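DUF6844 domain-containing protein (Francisella tularensis subsp. tularensis, PDB 4QVR) is of unknown function, being an uncharacterized protein with a signal sequence and a domain of the DUF6844 family. Local coordinates at residues S240-F245 / Q375-M380; F245-G250 / V271-K276; G250-K255 / Y316-G321. All coordinates share one frame; numbering follows the deposited sequence.

Contact 1: S240-F245 / Q375-M380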
loop_
_atom_site.group_PDB
_atom_site.type_symbol
_atom_site.label_atom_id
_atom_site.label_comp_id
_atom_site.label_asym_id
_atom_site.label_seq_id
_atom_site.Cartn_x
_atom_site.Cartn_y
_atom_site.Cartn_z
ATOM N N SER A 240 -14.072 6.338 -14.357
ATOM C CA SER A 240 -12.697 5.839 -14.259
ATOM C C SER A 240 -12.142 5.791 -12.850
ATOM O O SER A 240 -11.583 4.787 -12.433
ATOM C CB SER A 240 -11.758 6.732 -15.060
ATOM O OG SER A 240 -11.873 6.459 -16.426
ATOM N N LEU A 241 -12.272 6.908 -12.144
ATOM C CA LEU A 241 -11.761 7.042 -10.794
ATOM C C LEU A 241 -12.475 6.170 -9.796
ATOM O O LEU A 241 -11.843 5.625 -8.888
ATOM C CB LEU A 241 -11.843 8.495 -10.354
ATOM C CG LEU A 241 -10.851 9.408 -11.085
ATOM C CD1 LEU A 241 -11.098 10.885 -10.772
ATOM C CD2 LEU A 241 -9.438 8.982 -10.715
ATOM N N THR A 242 -13.790 6.064 -9.943
ATOM C CA THR A 242 -14.594 5.222 -9.068
ATOM C C THR A 242 -14.163 3.769 -9.222
ATOM O O THR A 242 -14.139 3.032 -8.274
ATOM C CB THR A 242 -16.099 5.345 -9.383
ATOM O OG1 THR A 242 -16.529 6.674 -9.085
ATOM C CG2 THR A 242 -16.913 4.411 -8.519
ATOM N N THR A 243 -13.829 3.362 -10.434
ATOM C CA THR A 243 -13.416 2.007 -10.664
ATOM C C THR A 243 -12.059 1.802 -9.992
ATOM O O THR A 243 -11.865 0.821 -9.285
ATOM C CB THR A 243 -13.389 1.703 -12.162
ATOM O OG1 THR A 243 -14.729 1.783 -12.667
ATOM C CG2 THR A 243 -12.835 0.300 -12.425
ATOM N N GLY A 244 -11.153 2.772 -10.188
ATOM C CA GLY A 244 -9.849 2.765 -9.580
ATOM C C GLY A 244 -9.832 2.727 -8.057
ATOM O O GLY A 244 -9.075 1.945 -7.475
ATOM N N PHE A 245 -10.621 3.578 -7.397
ATOM C CA PHE A 245 -10.686 3.552 -5.930
ATOM C C PHE A 245 -11.326 2.260 -5.437
ATOM O O PHE A 245 -10.895 1.710 -4.422
ATOM C CB PHE A 245 -11.459 4.737 -5.366
ATOM C CG PHE A 245 -10.733 6.035 -5.469
ATOM C CD1 PHE A 245 -9.657 6.295 -4.655
ATOM C CD2 PHE A 245 -11.139 7.009 -6.354
ATOM C CE1 PHE A 245 -8.986 7.497 -4.730
ATOM C CE2 PHE A 245 -10.468 8.212 -6.426
ATOM C CZ PHE A 245 -9.388 8.451 -5.621
ATOM N N GLN A 375 -19.802 4.447 -2.373
ATOM C CA GLN A 375 -20.162 5.844 -2.247
ATOM C C GLN A 375 -18.924 6.658 -1.847
ATOM O O GLN A 375 -18.726 7.766 -2.334
ATOM C CB GLN A 375 -21.299 6.029 -1.231
ATOM C CG GLN A 375 -22.184 7.239 -1.522
ATOM C CD GLN A 375 -21.431 8.557 -1.499
ATOM O OE1 GLN A 375 -20.797 8.904 -0.499
ATOM N NE2 GLN A 375 -21.516 9.312 -2.595
ATOM N N GLU A 376 -18.088 6.113 -0.967
ATOM C CA GLU A 376 -16.854 6.817 -0.548
ATOM C C GLU A 376 -15.890 6.984 -1.715
ATOM O O GLU A 376 -15.171 7.972 -1.790
ATOM C CB GLU A 376 -16.168 6.122 0.633
ATOM C CG GLU A 376 -16.883 6.349 1.964
ATOM C CD GLU A 376 -16.172 5.726 3.162
ATOM O OE1 GLU A 376 -15.575 4.635 3.023
ATOM O OE2 GLU A 376 -16.236 6.326 4.262
ATOM N N ALA A 377 -15.885 6.007 -2.618
ATOM C CA ALA A 377 -15.076 6.067 -3.818
ATOM C C ALA A 377 -15.584 7.188 -4.737
ATOM O O ALA A 377 -14.784 7.912 -5.342
ATOM C CB ALA A 377 -15.103 4.730 -4.543
ATOM N N LEU A 378 -16.911 7.331 -4.833
ATOM C CA LEU A 378 -17.531 8.377 -5.672
ATOM C C LEU A 378 -17.232 9.793 -5.165
ATOM O O LEU A 378 -16.850 10.672 -5.935
ATOM C CB LEU A 378 -19.038 8.152 -5.770
ATOM C CG LEU A 378 -19.883 9.260 -6.407
ATOM C CD1 LEU A 378 -19.457 9.523 -7.841
ATOM C CD2 LEU A 378 -21.361 8.900 -6.330
ATOM N N THR A 379 -17.365 9.994 -3.862
ATOM C CA THR A 379 -17.109 11.287 -3.257
ATOM C C THR A 379 -15.678 11.730 -3.504
ATOM O O THR A 379 -15.426 12.894 -3.791
ATOM C CB THR A 379 -17.401 11.232 -1.752
ATOM O OG1 THR A 379 -18.697 10.658 -1.560
ATOM C CG2 THR A 379 -17.356 12.630 -1.129
HETATM N N MSE A 380 -14.737 10.796 -3.418
HETATM C CA MSE A 380 -13.336 11.118 -3.649
HETATM C C MSE A 380 -13.075 11.429 -5.095
HETATM O O MSE A 380 -12.248 12.285 -5.405
HETATM C CB MSE A 380 -12.435 9.946 -3.298
HETATM C CG MSE A 380 -12.220 9.832 -1.801
HETATM SE SE MSE A 380 -10.668 8.658 -1.607
HETATM C CE MSE A 380 -9.367 10.094 -1.899
#

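Contact 2: F245-G250 / V271-K276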
loop_
_atom_site.group_PDB
_atom_site.type_symbol
_atom_site.label_atom_id
_atom_site.label_comp_id
_atom_site.label_asym_id
_atom_site.label_seq_id
_atom_site.Cartn_x
_atom_site.Cartn_y
_atom_site.Cartn_z
ATOM N N PHE A 245 -10.621 3.578 -7.397
ATOM C CA PHE A 245 -10.686 3.552 -5.930
ATOM C C PHE A 245 -11.326 2.260 -5.437
ATOM O O PHE A 245 -10.895 1.710 -4.422
ATOM C CB PHE A 245 -11.459 4.737 -5.366
ATOM C CG PHE A 245 -10.733 6.035 -5.469
ATOM C CD1 PHE A 245 -9.657 6.295 -4.655
ATOM C CD2 PHE A 245 -11.139 7.009 -6.354
ATOM C CE1 PHE A 245 -8.986 7.497 -4.730
ATOM C CE2 PHE A 245 -10.468 8.212 -6.426
ATOM C CZ PHE A 245 -9.388 8.451 -5.621
ATOM N N GLY A 246 -12.349 1.774 -6.145
ATOM C CA GLY A 246 -13.011 0.526 -5.759
ATOM C C GLY A 246 -12.071 -0.695 -5.811
ATOM O O GLY A 246 -12.187 -1.616 -5.013
ATOM N N ASN A 247 -11.130 -0.693 -6.745
ATOM C CA ASN A 247 -10.186 -1.796 -6.893
ATOM C C ASN A 247 -9.028 -1.809 -5.911
ATOM O O ASN A 247 -8.247 -2.758 -5.913
ATOM C CB ASN A 247 -9.580 -1.760 -8.290
ATOM C CG ASN A 247 -10.590 -2.014 -9.374
ATOM O OD1 ASN A 247 -11.739 -2.295 -9.098
ATOM N ND2 ASN A 247 -10.155 -1.919 -10.622
ATOM N N LEU A 248 -8.862 -0.764 -5.100
ATOM C CA LEU A 248 -7.743 -0.731 -4.162
ATOM C C LEU A 248 -7.684 -1.921 -3.276
ATOM O O LEU A 248 -6.619 -2.340 -2.880
ATOM C CB LEU A 248 -7.752 0.519 -3.275
ATOM C CG LEU A 248 -7.265 1.794 -3.925
ATOM C CD1 LEU A 248 -7.249 2.913 -2.895
ATOM C CD2 LEU A 248 -5.896 1.577 -4.536
ATOM N N SER A 249 -8.835 -2.456 -2.942
ATOM C CA SER A 249 -8.918 -3.618 -2.092
ATOM C C SER A 249 -8.253 -4.829 -2.740
ATOM O O SER A 249 -7.995 -5.811 -2.049
ATOM C CB SER A 249 -10.384 -3.889 -1.748
ATOM O OG SER A 249 -11.160 -3.885 -2.936
ATOM N N GLY A 250 -7.967 -4.764 -4.044
ATOM C CA GLY A 250 -7.270 -5.856 -4.760
ATOM C C GLY A 250 -5.793 -5.535 -4.987
ATOM O O GLY A 250 -5.020 -6.379 -5.422
ATOM N N VAL A 271 3.834 -3.813 -5.561
ATOM C CA VAL A 271 2.425 -4.202 -5.394
ATOM C C VAL A 271 1.903 -4.964 -6.643
ATOM O O VAL A 271 2.444 -4.818 -7.745
ATOM C CB VAL A 271 1.497 -2.995 -5.117
ATOM C CG1 VAL A 271 1.849 -2.272 -3.802
ATOM C CG2 VAL A 271 1.465 -2.004 -6.288
ATOM N N ILE A 272 0.885 -5.811 -6.437
ATOM C CA ILE A 272 0.242 -6.531 -7.514
ATOM C C ILE A 272 -1.253 -6.323 -7.348
ATOM O O ILE A 272 -1.708 -6.085 -6.247
ATOM C CB ILE A 272 0.468 -8.048 -7.441
ATOM C CG1 ILE A 272 -0.212 -8.587 -6.181
ATOM C CG2 ILE A 272 1.940 -8.353 -7.537
ATOM C CD1 ILE A 272 -0.071 -10.051 -5.951
ATOM N N TYR A 273 -2.002 -6.393 -8.446
ATOM C CA TYR A 273 -3.444 -6.308 -8.391
ATOM C C TYR A 273 -4.030 -7.683 -8.640
ATOM O O TYR A 273 -3.588 -8.381 -9.543
ATOM C CB TYR A 273 -4.029 -5.369 -9.448
ATOM C CG TYR A 273 -5.545 -5.398 -9.384
ATOM C CD1 TYR A 273 -6.221 -4.700 -8.413
ATOM C CD2 TYR A 273 -6.297 -6.169 -10.271
ATOM C CE1 TYR A 273 -7.610 -4.740 -8.325
ATOM C CE2 TYR A 273 -7.683 -6.199 -10.203
ATOM C CZ TYR A 273 -8.333 -5.485 -9.208
ATOM O OH TYR A 273 -9.712 -5.524 -9.095
ATOM N N SER A 274 -5.061 -8.038 -7.883
ATOM C CA SER A 274 -5.731 -9.323 -8.047
ATOM C C SER A 274 -7.235 -9.211 -7.859
ATOM O O SER A 274 -7.687 -8.843 -6.781
ATOM C CB SER A 274 -5.194 -10.355 -7.043
ATOM O OG SER A 274 -6.086 -11.479 -6.940
ATOM N N ASP A 275 -8.005 -9.518 -8.904
ATOM C CA ASP A 275 -9.478 -9.562 -8.791
ATOM C C ASP A 275 -9.888 -10.522 -7.699
ATOM O O ASP A 275 -10.782 -10.227 -6.923
ATOM C CB ASP A 275 -10.148 -10.025 -10.089
ATOM C CG ASP A 275 -10.344 -8.906 -11.082
ATOM O OD1 ASP A 275 -10.731 -7.784 -10.660
ATOM O OD2 ASP A 275 -10.158 -9.160 -12.295
ATOM N N LYS A 276 -9.231 -11.665 -7.628
ATOM C CA LYS A 276 -9.578 -12.666 -6.621
ATOM C C LYS A 276 -9.421 -12.114 -5.221
ATOM O O LYS A 276 -10.295 -12.313 -4.383
ATOM C CB LYS A 276 -8.770 -13.931 -6.823
ATOM C CG LYS A 276 -9.097 -14.558 -8.165
ATOM C CD LYS A 276 -8.431 -15.898 -8.388
ATOM C CE LYS A 276 -8.975 -16.506 -9.669
ATOM N NZ LYS A 276 -8.383 -17.833 -9.989
#

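Contact 3: G250-K255 / Y316-G321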
loop_
_atom_site.group_PDB
_atom_site.type_symbol
_atom_site.label_atom_id
_atom_site.label_comp_id
_atom_site.label_asym_id
_atom_site.label_seq_id
_atom_site.Cartn_x
_atom_site.Cartn_y
_atom_site.Cartn_z
ATOM N N GLY A 250 -7.967 -4.764 -4.044
ATOM C CA GLY A 250 -7.270 -5.856 -4.760
ATOM C C GLY A 250 -5.793 -5.535 -4.987
ATOM O O GLY A 250 -5.020 -6.379 -5.422
ATOM N N LEU A 251 -5.393 -4.309 -4.694
ATOM C CA LEU A 251 -3.982 -3.906 -4.872
ATOM C C LEU A 251 -3.250 -4.275 -3.577
ATOM O O LEU A 251 -3.467 -3.688 -2.541
ATOM C CB LEU A 251 -3.867 -2.418 -5.163
ATOM C CG LEU A 251 -2.461 -1.989 -5.585
ATOM C CD1 LEU A 251 -2.139 -2.514 -6.976
ATOM C CD2 LEU A 251 -2.359 -0.492 -5.594
ATOM N N LEU A 252 -2.380 -5.259 -3.649
ATOM C CA LEU A 252 -1.734 -5.791 -2.462
ATOM C C LEU A 252 -0.199 -5.694 -2.495
ATOM O O LEU A 252 0.398 -5.938 -3.541
ATOM C CB LEU A 252 -2.116 -7.254 -2.440
ATOM C CG LEU A 252 -1.937 -8.123 -1.226
ATOM C CD1 LEU A 252 -2.990 -7.728 -0.201
ATOM C CD2 LEU A 252 -2.116 -9.570 -1.648
ATOM N N PRO A 253 0.441 -5.333 -1.359
ATOM C CA PRO A 253 1.913 -5.326 -1.381
ATOM C C PRO A 253 2.400 -6.747 -1.339
ATOM O O PRO A 253 1.777 -7.589 -0.676
ATOM C CB PRO A 253 2.320 -4.622 -0.074
ATOM C CG PRO A 253 1.061 -4.251 0.633
ATOM C CD PRO A 253 -0.121 -4.556 -0.246
ATOM N N ILE A 254 3.493 -7.045 -2.022
ATOM C CA ILE A 254 4.008 -8.408 -1.953
ATOM C C ILE A 254 5.440 -8.499 -1.502
ATOM O O ILE A 254 5.848 -9.553 -1.030
ATOM C CB ILE A 254 3.777 -9.212 -3.238
ATOM C CG1 ILE A 254 4.408 -8.527 -4.436
ATOM C CG2 ILE A 254 2.274 -9.422 -3.452
ATOM C CD1 ILE A 254 4.322 -9.394 -5.667
ATOM N N LYS A 255 6.170 -7.386 -1.590
ATOM C CA LYS A 255 7.532 -7.329 -1.175
ATOM C C LYS A 255 7.923 -5.883 -0.900
ATOM O O LYS A 255 7.528 -4.974 -1.632
ATOM C CB LYS A 255 8.394 -7.832 -2.335
ATOM C CG LYS A 255 9.889 -7.968 -2.037
ATOM C CD LYS A 255 10.130 -9.167 -1.132
ATOM C CE LYS A 255 11.529 -9.149 -0.557
ATOM N NZ LYS A 255 11.685 -10.214 0.448
ATOM N N TYR A 316 7.725 -4.330 5.671
ATOM C CA TYR A 316 6.796 -3.284 6.038
ATOM C C TYR A 316 5.406 -3.577 5.424
ATOM O O TYR A 316 5.288 -4.311 4.408
ATOM C CB TYR A 316 7.331 -1.952 5.524
ATOM C CG TYR A 316 8.464 -1.424 6.351
ATOM C CD1 TYR A 316 9.756 -1.873 6.159
ATOM C CD2 TYR A 316 8.240 -0.491 7.352
ATOM C CE1 TYR A 316 10.799 -1.397 6.940
ATOM C CE2 TYR A 316 9.284 -0.018 8.137
ATOM C CZ TYR A 316 10.555 -0.491 7.925
ATOM O OH TYR A 316 11.602 -0.044 8.700
ATOM N N GLY A 317 4.366 -3.021 6.036
ATOM C CA GLY A 317 3.022 -3.171 5.518
ATOM C C GLY A 317 2.329 -4.442 5.901
ATOM O O GLY A 317 2.659 -5.059 6.917
ATOM N N ILE A 318 1.338 -4.812 5.088
ATOM C CA ILE A 318 0.551 -6.011 5.307
ATOM C C ILE A 318 0.776 -7.006 4.177
ATOM O O ILE A 318 1.266 -6.645 3.093
ATOM C CB ILE A 318 -0.952 -5.681 5.425
ATOM C CG1 ILE A 318 -1.573 -5.283 4.083
ATOM C CG2 ILE A 318 -1.162 -4.568 6.418
ATOM C CD1 ILE A 318 -1.901 -6.463 3.198
ATOM N N ARG A 319 0.454 -8.266 4.451
ATOM C CA ARG A 319 0.556 -9.334 3.457
ATOM C C ARG A 319 -0.619 -10.250 3.642
ATOM O O ARG A 319 -1.130 -10.379 4.744
ATOM C CB ARG A 319 1.814 -10.196 3.655
ATOM C CG ARG A 319 3.159 -9.494 3.547
ATOM C CD ARG A 319 3.479 -9.007 2.136
ATOM N NE ARG A 319 4.781 -8.391 2.188
ATOM C CZ ARG A 319 5.014 -7.141 2.536
ATOM N NH1 ARG A 319 4.020 -6.301 2.791
ATOM N NH2 ARG A 319 6.266 -6.720 2.600
ATOM N N VAL A 320 -1.032 -10.907 2.573
ATOM C CA VAL A 320 -2.076 -11.882 2.671
ATOM C C VAL A 320 -1.439 -13.228 2.467
ATOM O O VAL A 320 -0.630 -13.416 1.567
ATOM C CB VAL A 320 -3.193 -11.685 1.638
ATOM C CG1 VAL A 320 -4.176 -12.839 1.698
ATOM C CG2 VAL A 320 -3.924 -10.376 1.894
ATOM N N GLY A 321 -1.806 -14.161 3.329
ATOM C CA GLY A 321 -1.327 -15.523 3.236
ATOM C C GLY A 321 -2.496 -16.465 3.442
ATOM O O GLY A 321 -3.637 -16.028 3.683
HETATM O O HOH W 1 0.777 -9.947 0.166
HETATM O O HOH W 2 7.200 -10.091 1.442
#

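Contact 1: S240-F245 / Q375-M380
T242 and A377 mark the point where two helices pass at a steep slant, their short axes 8.4 Å apart at closest approach and running at 132° to each other, with the two CA atoms 5.3 Å apart. A377, a small residue at the closest point, is consistent with this near approach. Its methyl points at the other helix and meets the first carbon of F245's side chain, CB to CB 3.7 Å. From that carbon the phenyl ring reaches along the second helix to M380, which is selenomethionine in this crystal. With CG anti to its carbonyl carbon (chi1 -79°) and the chain bent at its last torsion, M380 meets the ring with CB, SE and CE. M380 CB sits over one face, 4.2 Å from the ring centroid of F245 and displaced toward the rim, a CH-pi contact. The selenium approaches obliquely, with M380 SE 3.7 Å from F245 CE1, giving the Met-aromatic contact, and the terminal methyl CE continues past CE1 and CZ. On the other flank T242 turns its OG1 to the backbone of L378, 3.9 Å from L378 CA. That hydroxyl is already hydrogen-bonded to the carbonyl of I238 one helical turn back, so here it packs without bonding across. Beyond the two segments, I384 and S381 of helix 374-385 also touch F245, while L409 of helix 402-415 and I154 of helix 134-159 bring two further helices to the same ring. No hydrogen bond joins the two segments. The contact is therefore held by dispersion, at the close CB-to-CB point and where the ring lies under M380 CB, with the chalcogen beside the ring (sulfur in the native methionine) probably adding a little.

Contact 2: F245-G250 / V271-K276
N247 is the first residue of 245-250 to touch the other segment. Its CB lies 3.6 Å from Y273 CE1, and its amide is inclined 38° to the tyrosine ring, with CG close to the phenol oxygen. The amide's polar atoms look elsewhere: OD1 takes a hydrogen bond from K278 NZ, and ND2 gives one to the hydroxyl of Y153, whose ring also meets that of Y273. The backbone carbonyl of N247 comes to the edge of the Y273 ring, in its plane, with N247 O 3.2 Å from Y273 CE1; the same oxygen accepts from G250 N, closing the turn. G250 then brings bare backbone against strand 264-273. With no side chain, it lets its backbone lie against the Y273 ring and the S274 peptide. G250 O accepts from S274 N at 3.0 Å, and it also receives a CA-H...O contact from Y273 CA at 3.4 Å. At the far end of the ring, Y273 OH donates to D275 OD1 at 2.9 Å, which ties the phenol to the start of the next helix. S274 is the N-cap of helix 275-285, its OG bonded to I277 N. The whole is a helix-to-strand turn joined to the end of a beta-hairpin, strands 251-261 and 264-273, at the point where the hairpin passes into a capped helix.

Contact 3: G250-K255 / Y316-G321
R319 turns back toward strand 251-255 because its chain is bent at chi2 (-68°) and CG lies anti to the carbonyl carbon, although its CB starts out pointing away. L252, with CG anti to the backbone N (chi1 -165°), extends its methyls to V320 and I318. The guanidinium of R319 is held mostly by its own segment: NH1 donates to I318 O at 2.8 Å, a partner in the guanidinium plane, and to Y316 O at 2.9 Å, while NH2 adds a weak bond to Y316 O. This fixes the group against the backbone of 253-255, with the amide nitrogen of K255 over one face and P253 CB 3.7 Å from R319 NH1. P253 CG lies 3.4 Å from I318 O across the contact. In the apolar part, L252 CD1 touches both V320 CG2 (3.5 Å) and I318 CD1. No direct hydrogen bond links the segments, but two waters lie between them. One bridges P253 O and V320 N where the strands, at 93° to each other, do not pair; the other lies 2.9 Å from I254 O, to which it may donate, and accepts from R319 NE at the edge of the guanidinium, 3.0 Å away. Strand 251-261 is an outer strand of the three-stranded sheet and strand 318-322 of the four-stranded one, so the contact sets an outer strand of each sheet across the other at about a right angle. L73 and I77 of helix 67-78 flank it, touching L252 and R319 respectively, while L364 and L367 of helix 349-370 pack on I318.

Overall arrangement
All three contacts are buried, but they lie at different distances from the chain centre: contact 3 about 7 Å, contact 2 about 10 Å and contact 1 about 17 Å, measured between centres. Contacts 1 and 2 both draw on helix 224-246 and share F245, and contacts 2 and 3 share G250 and meet directly, I272 O lying 2.8 Å from L252 N in a probable hydrogen bond between neighbouring strands. The chemistry changes along this path. Between the helices of contact 1 it is largely apolar; at the turn of contact 2 backbone bonding leads; between the two sheets of contact 3, waters and an arginine supplement apolar packing.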